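Local atomic coordinates of uncharacterized protein (Parabacteroides merdae, PDB entry 4MXN), a protein that is uncharacterised but is probably a family 28 glycosyl hydrolase, with a parallel beta-helix fold, that cleaves pectin-like polysaccharides. Residues Glu131-Leu134 / Gln135-His138; Val45-Ile48 / Ser49-Gly53; Phe214-Ala217 / Gly218-Glu222. All coordinates share one frame; numbering follows the deposited sequence.

Contact 1. Residues Glu131-Leu134 / Gln135-His138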
loop_
_atom_site.group_PDB
_atom_site.type_symbol
_atom_site.label_atom_id
_atom_site.label_comp_id
_atom_site.label_asym_id
_atom_site.label_seq_id
_atom_site.Cartn_x
_atom_site.Cartn_y
_atom_site.Cartn_z
ATOM N N GLU A 131 -3.090 0.272 -19.940
ATOM C CA GLU A 131 -3.693 -0.274 -21.167
ATOM C C GLU A 131 -3.229 0.502 -22.402
ATOM O O GLU A 131 -2.822 -0.108 -23.386
ATOM C CB GLU A 131 -5.233 -0.224 -21.087
ATOM C CG GLU A 131 -5.898 -1.316 -20.258
ATOM C CD GLU A 131 -7.291 -0.994 -19.738
ATOM O OE1 GLU A 131 -8.121 -0.480 -20.521
ATOM O OE2 GLU A 131 -7.558 -1.265 -18.543
ATOM N N GLU A 132 -3.294 1.850 -22.339
ATOM C CA GLU A 132 -2.922 2.756 -23.422
ATOM C C GLU A 132 -1.461 2.563 -23.845
ATOM O O GLU A 132 -1.185 2.502 -25.044
ATOM C CB GLU A 132 -3.163 4.216 -23.017
ATOM C CG GLU A 132 -4.615 4.640 -23.144
ATOM C CD GLU A 132 -5.005 5.875 -22.356
ATOM O OE1 GLU A 132 -4.132 6.744 -22.130
ATOM O OE2 GLU A 132 -6.197 5.981 -21.980
ATOM N N GLN A 133 -0.536 2.451 -22.872
ATOM C CA GLN A 133 0.881 2.301 -23.188
ATOM C C GLN A 133 1.165 0.915 -23.763
ATOM O O GLN A 133 1.964 0.824 -24.692
ATOM C CB GLN A 133 1.774 2.646 -21.985
ATOM C CG GLN A 133 1.667 4.123 -21.583
ATOM C CD GLN A 133 2.000 5.046 -22.720
ATOM O OE1 GLN A 133 3.108 5.015 -23.277
ATOM N NE2 GLN A 133 1.013 5.829 -23.143
ATOM N N LEU A 134 0.454 -0.143 -23.279
ATOM C CA LEU A 134 0.566 -1.501 -23.843
ATOM C C LEU A 134 0.093 -1.544 -25.300
ATOM O O LEU A 134 0.773 -2.138 -26.144
ATOM C CB LEU A 134 -0.251 -2.531 -23.031
ATOM C CG LEU A 134 0.297 -2.961 -21.690
ATOM C CD1 LEU A 134 -0.764 -3.756 -20.914
ATOM C CD2 LEU A 134 1.581 -3.775 -21.842
ATOM N N GLN A 135 -1.072 -0.913 -25.591
ATOM C CA GLN A 135 -1.668 -0.896 -26.930
ATOM C C GLN A 135 -0.755 -0.165 -27.940
ATOM O O GLN A 135 -0.689 -0.586 -29.091
ATOM C CB GLN A 135 -3.069 -0.264 -26.909
ATOM C CG GLN A 135 -4.175 -1.189 -26.369
ATOM C CD GLN A 135 -5.496 -0.482 -26.126
ATOM O OE1 GLN A 135 -5.560 0.723 -25.840
ATOM N NE2 GLN A 135 -6.586 -1.233 -26.182
ATOM N N LYS A 136 -0.011 0.873 -27.488
ATOM C CA LYS A 136 0.934 1.642 -28.310
ATOM C C LYS A 136 2.272 0.902 -28.461
ATOM O O LYS A 136 3.097 1.280 -29.291
ATOM C CB LYS A 136 1.159 3.040 -27.710
ATOM C CG LYS A 136 0.041 3.997 -28.056
ATOM C CD LYS A 136 -0.048 5.124 -27.069
ATOM C CE LYS A 136 -1.259 5.997 -27.296
ATOM N NZ LYS A 136 -2.499 5.381 -26.751
ATOM N N GLY A 137 2.465 -0.132 -27.659
ATOM C CA GLY A 137 3.676 -0.947 -27.658
ATOM C C GLY A 137 4.856 -0.284 -26.986
ATOM O O GLY A 137 5.997 -0.682 -27.224
ATOM N N HIS A 138 4.595 0.737 -26.138
ATOM C CA HIS A 138 5.627 1.469 -25.402
ATOM C C HIS A 138 6.136 0.647 -24.213
ATOM O O HIS A 138 7.245 0.885 -23.713
ATOM C CB HIS A 138 5.107 2.838 -24.938
ATOM C CG HIS A 138 4.819 3.785 -26.064
ATOM N ND1 HIS A 138 4.022 4.898 -25.874
ATOM C CD2 HIS A 138 5.224 3.757 -27.360
ATOM C CE1 HIS A 138 3.961 5.503 -27.053
ATOM N NE2 HIS A 138 4.653 4.845 -27.979
#
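Q133 reaches forward past the end of its helix and meets H138, five residues on. Its CB starts out pointing away from the next turn. CG lies anti to the carbonyl carbon (chi1 -65°), and the second bend (chi2 -57°) brings the amide back beside the chain that follows. There Q133 CD comes to within 3.7 Å of H138 ND1. Q133 OE1 accepts a hydrogen bond from H138 ND1 at 2.8 Å, with an N-H...O angle of 155°. The oxygen sits at the ring edge, practically in the imidazole plane. The donor is tilted from the plane of the amide. The bond uses ND1 as donor, consistent with a proton there. The other branch, Q133 NE2, lies 4.1 Å from K136 CD. Q133 OE1 also bonds to Y91 OH, so two groups grip this oxygen.

K136 CB covers one face of the H138 ring, 3.7 Å above its plane and over its centre. Beyond CB, the lysine runs back along the helix. K136 CD passes 3.5 Å from E132 O.

The backbone closes the helix with a Schellman motif. H138 N bonds to Q133 O at 3.0 Å, and G137 N to L134 O. G137 carries the positive phi that turns the chain out of the helix. H138 is therefore tied to Q133 twice, once by backbone and once by side chain.

The contact lies on the surface, at the C-terminal end of helix 123-136. L134 packs on V143 and Y146 of helix 143-146, and E131 also touches V143. Q133 rests on V90 and I139, and H138 on Y91. The loop holding V90 and Y91 follows strand 82-86, so the helix end is moored to an earlier part of the chain.

Contact 2. Residues Val45-Ile48 / Ser49-Gly53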
loop_
_atom_site.group_PDB
_atom_site.type_symbol
_atom_site.label_atom_id
_atom_site.label_comp_id
_atom_site.label_asym_id
_atom_site.label_seq_id
_atom_site.Cartn_x
_atom_site.Cartn_y
_atom_site.Cartn_z
ATOM N N VAL A 45 10.638 10.932 3.559
ATOM C CA VAL A 45 10.850 9.566 4.067
ATOM C C VAL A 45 12.352 9.331 4.250
ATOM O O VAL A 45 12.749 8.866 5.311
ATOM C CB VAL A 45 10.180 8.489 3.163
ATOM C CG1 VAL A 45 10.690 7.080 3.496
ATOM C CG2 VAL A 45 8.663 8.549 3.298
ATOM N N ASP A 46 13.177 9.682 3.219
ATOM C CA ASP A 46 14.636 9.515 3.213
ATOM C C ASP A 46 15.290 10.340 4.331
ATOM O O ASP A 46 16.164 9.828 5.041
ATOM C CB ASP A 46 15.231 9.899 1.845
ATOM C CG ASP A 46 14.827 9.004 0.684
ATOM O OD1 ASP A 46 14.220 7.940 0.931
ATOM O OD2 ASP A 46 15.088 9.387 -0.478
ATOM N N TYR A 47 14.875 11.612 4.478
ATOM C CA TYR A 47 15.395 12.502 5.517
ATOM C C TYR A 47 15.099 11.929 6.911
ATOM O O TYR A 47 16.010 11.845 7.739
ATOM C CB TYR A 47 14.781 13.909 5.376
ATOM C CG TYR A 47 15.204 14.880 6.460
ATOM C CD1 TYR A 47 16.383 15.612 6.349
ATOM C CD2 TYR A 47 14.411 15.088 7.586
ATOM C CE1 TYR A 47 16.776 16.506 7.343
ATOM C CE2 TYR A 47 14.791 15.979 8.584
ATOM C CZ TYR A 47 15.981 16.679 8.466
ATOM O OH TYR A 47 16.354 17.556 9.456
ATOM N N ILE A 48 13.827 11.525 7.162
ATOM C CA ILE A 48 13.379 10.980 8.458
ATOM C C ILE A 48 14.190 9.707 8.797
ATOM O O ILE A 48 14.702 9.605 9.919
ATOM C CB ILE A 48 11.833 10.756 8.505
ATOM C CG1 ILE A 48 11.084 12.098 8.316
ATOM C CG2 ILE A 48 11.406 10.083 9.834
ATOM C CD1 ILE A 48 9.592 11.974 7.938
ATOM N N SER A 49 14.391 8.804 7.814
ATOM C CA SER A 49 15.206 7.598 8.018
ATOM C C SER A 49 16.669 7.970 8.370
ATOM O O SER A 49 17.232 7.372 9.277
ATOM C CB SER A 49 15.165 6.695 6.789
ATOM O OG SER A 49 15.664 5.407 7.106
ATOM N N GLU A 50 17.247 8.984 7.686
ATOM C CA GLU A 50 18.615 9.479 7.925
ATOM C C GLU A 50 18.770 10.026 9.359
ATOM O O GLU A 50 19.844 9.889 9.954
ATOM C CB GLU A 50 18.990 10.555 6.871
ATOM C CG GLU A 50 20.156 11.480 7.215
ATOM C CD GLU A 50 21.517 10.875 7.532
ATOM O OE1 GLU A 50 21.877 9.830 6.941
ATOM O OE2 GLU A 50 22.237 11.474 8.366
ATOM N N GLN A 51 17.701 10.633 9.914
ATOM C CA GLN A 51 17.693 11.193 11.268
ATOM C C GLN A 51 17.537 10.124 12.361
ATOM O O GLN A 51 17.526 10.467 13.544
ATOM C CB GLN A 51 16.580 12.251 11.433
ATOM C CG GLN A 51 16.618 13.421 10.439
ATOM C CD GLN A 51 17.970 14.066 10.272
ATOM O OE1 GLN A 51 18.601 14.515 11.234
ATOM N NE2 GLN A 51 18.437 14.129 9.032
ATOM N N GLY A 52 17.401 8.860 11.967
ATOM C CA GLY A 52 17.236 7.752 12.907
ATOM C C GLY A 52 15.813 7.249 13.023
ATOM O O GLY A 52 15.509 6.423 13.887
ATOM N N GLY A 53 14.940 7.749 12.166
ATOM C CA GLY A 53 13.550 7.325 12.146
ATOM C C GLY A 53 12.548 8.287 12.741
ATOM O O GLY A 53 12.915 9.353 13.245
#
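Q51 folds back over one face of the Y47 ring. Q51 CG makes a CH-pi contact over that face, 3.9 Å from the centroid of the Y47 ring. Q51 NE2 sits over the same face, offset toward the rim on the CE1 side, 3.4 Å from Y47 CE1. The amide lies over part of the ring, its plane 22° from that of the ring. Y47 CG stands anti to its own N (chi1 177°), which swings the ring toward the helix end, and Q51 is bent at chi2 (-48°).

This overlap lies where helix 38-50 ends in a Schellman motif. G53 N bonds to I48 O at 2.9 Å, and G52 N to S49 O at 3.1 Å. Q51 N to Y47 O, at 3.0 Å, is an ordinary helical bond just before them. G52 has a positive phi at which a CB would strike the preceding carbonyl oxygen. The chain then turns into strand 54-58. I48 CG2 packs 3.6 Å from G53 C, on the buried side of the helix.

V45 and I48 both rest on L56 of strand 54-58, while I48 and S49 touch V74 of strand 74-78. S49 OG bonds to S72 O, and D46 OD1 forms a salt bridge with K71 NZ. Y22 of strand 21-23 touches Y47, I48 and Q51.

Contact 3. Residues Phe214-Ala217 / Gly218-Glu222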
loop_
_atom_site.group_PDB
_atom_site.type_symbol
_atom_site.label_atom_id
_atom_site.label_comp_id
_atom_site.label_asym_id
_atom_site.label_seq_id
_atom_site.Cartn_x
_atom_site.Cartn_y
_atom_site.Cartn_z
ATOM N N PHE A 214 -12.937 -6.954 4.861
ATOM C CA PHE A 214 -12.845 -7.010 3.392
ATOM C C PHE A 214 -14.265 -6.785 2.874
ATOM O O PHE A 214 -15.132 -7.596 3.175
ATOM C CB PHE A 214 -12.231 -8.338 2.933
ATOM C CG PHE A 214 -10.897 -8.613 3.579
ATOM C CD1 PHE A 214 -9.722 -8.092 3.040
ATOM C CD2 PHE A 214 -10.815 -9.351 4.760
ATOM C CE1 PHE A 214 -8.492 -8.332 3.652
ATOM C CE2 PHE A 214 -9.586 -9.601 5.359
ATOM C CZ PHE A 214 -8.435 -9.085 4.808
ATOM N N ASN A 215 -14.540 -5.645 2.200
ATOM C CA ASN A 215 -15.918 -5.324 1.809
ATOM C C ASN A 215 -16.455 -6.138 0.577
ATOM O O ASN A 215 -17.614 -5.950 0.175
ATOM C CB ASN A 215 -16.052 -3.812 1.552
ATOM C CG ASN A 215 -15.693 -3.389 0.153
ATOM O OD1 ASN A 215 -14.933 -4.080 -0.562
ATOM N ND2 ASN A 215 -16.242 -2.247 -0.267
HETATM N N MSE A 216 -15.582 -6.953 -0.042
HETATM C CA MSE A 216 -15.794 -7.817 -1.218
HETATM C C MSE A 216 -16.503 -9.124 -0.803
HETATM O O MSE A 216 -16.403 -9.516 0.351
HETATM C CB MSE A 216 -14.418 -8.126 -1.879
HETATM C CG MSE A 216 -13.431 -8.883 -0.952
HETATM SE SE MSE A 216 -11.574 -9.062 -1.564
HETATM C CE MSE A 216 -11.826 -10.148 -3.173
ATOM N N ALA A 217 -17.128 -9.840 -1.738
ATOM C CA ALA A 217 -17.829 -11.081 -1.386
ATOM C C ALA A 217 -16.929 -12.344 -1.373
ATOM O O ALA A 217 -17.008 -13.103 -0.406
ATOM C CB ALA A 217 -19.013 -11.297 -2.310
ATOM N N GLY A 218 -16.108 -12.563 -2.411
ATOM C CA GLY A 218 -15.261 -13.758 -2.528
ATOM C C GLY A 218 -14.145 -13.900 -1.508
ATOM O O GLY A 218 -14.116 -13.150 -0.536
ATOM N N ASN A 219 -13.219 -14.873 -1.703
ATOM C CA ASN A 219 -12.049 -15.069 -0.827
ATOM C C ASN A 219 -11.024 -13.947 -1.113
ATOM O O ASN A 219 -10.514 -13.845 -2.233
ATOM C CB ASN A 219 -11.412 -16.465 -0.999
ATOM C CG ASN A 219 -10.191 -16.759 -0.126
ATOM O OD1 ASN A 219 -9.874 -16.061 0.848
ATOM N ND2 ASN A 219 -9.479 -17.828 -0.450
ATOM N N PRO A 220 -10.726 -13.105 -0.104
ATOM C CA PRO A 220 -9.810 -11.970 -0.328
ATOM C C PRO A 220 -8.336 -12.333 -0.408
ATOM O O PRO A 220 -7.518 -11.548 -0.894
ATOM C CB PRO A 220 -10.028 -11.098 0.920
ATOM C CG PRO A 220 -11.195 -11.654 1.623
ATOM C CD PRO A 220 -11.270 -13.086 1.265
ATOM N N LEU A 221 -8.002 -13.509 0.090
ATOM C CA LEU A 221 -6.632 -13.957 0.250
ATOM C C LEU A 221 -6.125 -14.876 -0.850
ATOM O O LEU A 221 -6.753 -15.877 -1.199
ATOM C CB LEU A 221 -6.549 -14.656 1.616
ATOM C CG LEU A 221 -5.214 -15.187 2.149
ATOM C CD1 LEU A 221 -4.182 -14.107 2.204
ATOM C CD2 LEU A 221 -5.409 -15.742 3.559
ATOM N N GLU A 222 -4.945 -14.539 -1.347
ATOM C CA GLU A 222 -4.163 -15.318 -2.305
ATOM C C GLU A 222 -2.893 -15.722 -1.570
ATOM O O GLU A 222 -2.173 -14.852 -1.059
ATOM C CB GLU A 222 -3.864 -14.490 -3.565
ATOM C CG GLU A 222 -3.018 -15.179 -4.615
ATOM C CD GLU A 222 -2.882 -14.403 -5.913
ATOM O OE1 GLU A 222 -2.415 -13.240 -5.874
ATOM O OE2 GLU A 222 -3.230 -14.967 -6.977
#
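The F214 ring carries P220 on one face. P220 CB lies 3.6 Å above the ring plane, offset toward the rim, and makes a CH-pi contact 25° off the ring normal. P220 CG is set nearer the root of the ring, 3.6 Å from F214 CG and 3.7 Å from F214 CB. The two side chains cross at about a right angle. I199 of strand 199-202, V189 of strand 182-190, A198 and V243 also touch the phenylalanine.

The selenium of M216, a selenomethionine, approaches the same proline. M216 SE touches P220 CB and CA, both at 3.6 Å. M216 CG stands between the backbone N and the carbonyl carbon (chi1 61°), and the bend at chi3 carries M216 CE on toward N219 O, 4.0 Å away. P220 CB touches both the F214 ring and the selenium, which meet it from different directions.

These residues form a turn between strands 213-214 and 221-223 of the parallel beta-helix expected for family 28. The strands belong to different faces of the coil. F214 pairs by backbone with I236, and P220 with A198 and I199, in neighbouring coils. An alanine in place of F214 would remove the ring and would probably open a gap beneath P220, leaving the proline held on that side less firmly.

N219 points away from the 214-217 segment. N219 OD1 accepts from L221 N at 3.3 Å in an Asx turn, with the donor above the carbonyl plane. N219 O also takes a hydrogen bond from K197 NZ, just before the chain enters strand 221-223.

The three contacts follow one another along the chain: contact 2, then contact 1, then contact 3. None touches another. Centres of contacts 1 and 2 are 37 Å apart, those of 2 and 3 are 35 Å apart, and those of 1 and 3 are 30 Å apart. Contacts 2 and 3 lie on opposite sides of the chain's centre. Contact 2 ends the helix before strand 54-58, whereas contact 3 is a turn near the C-terminal end of the modelled chain. Contacts 1 and 2 share the Schellman ending but differ in the side-chain pair beside it. Even the nearest atoms of contacts 1 and 3 are about 18 Å apart.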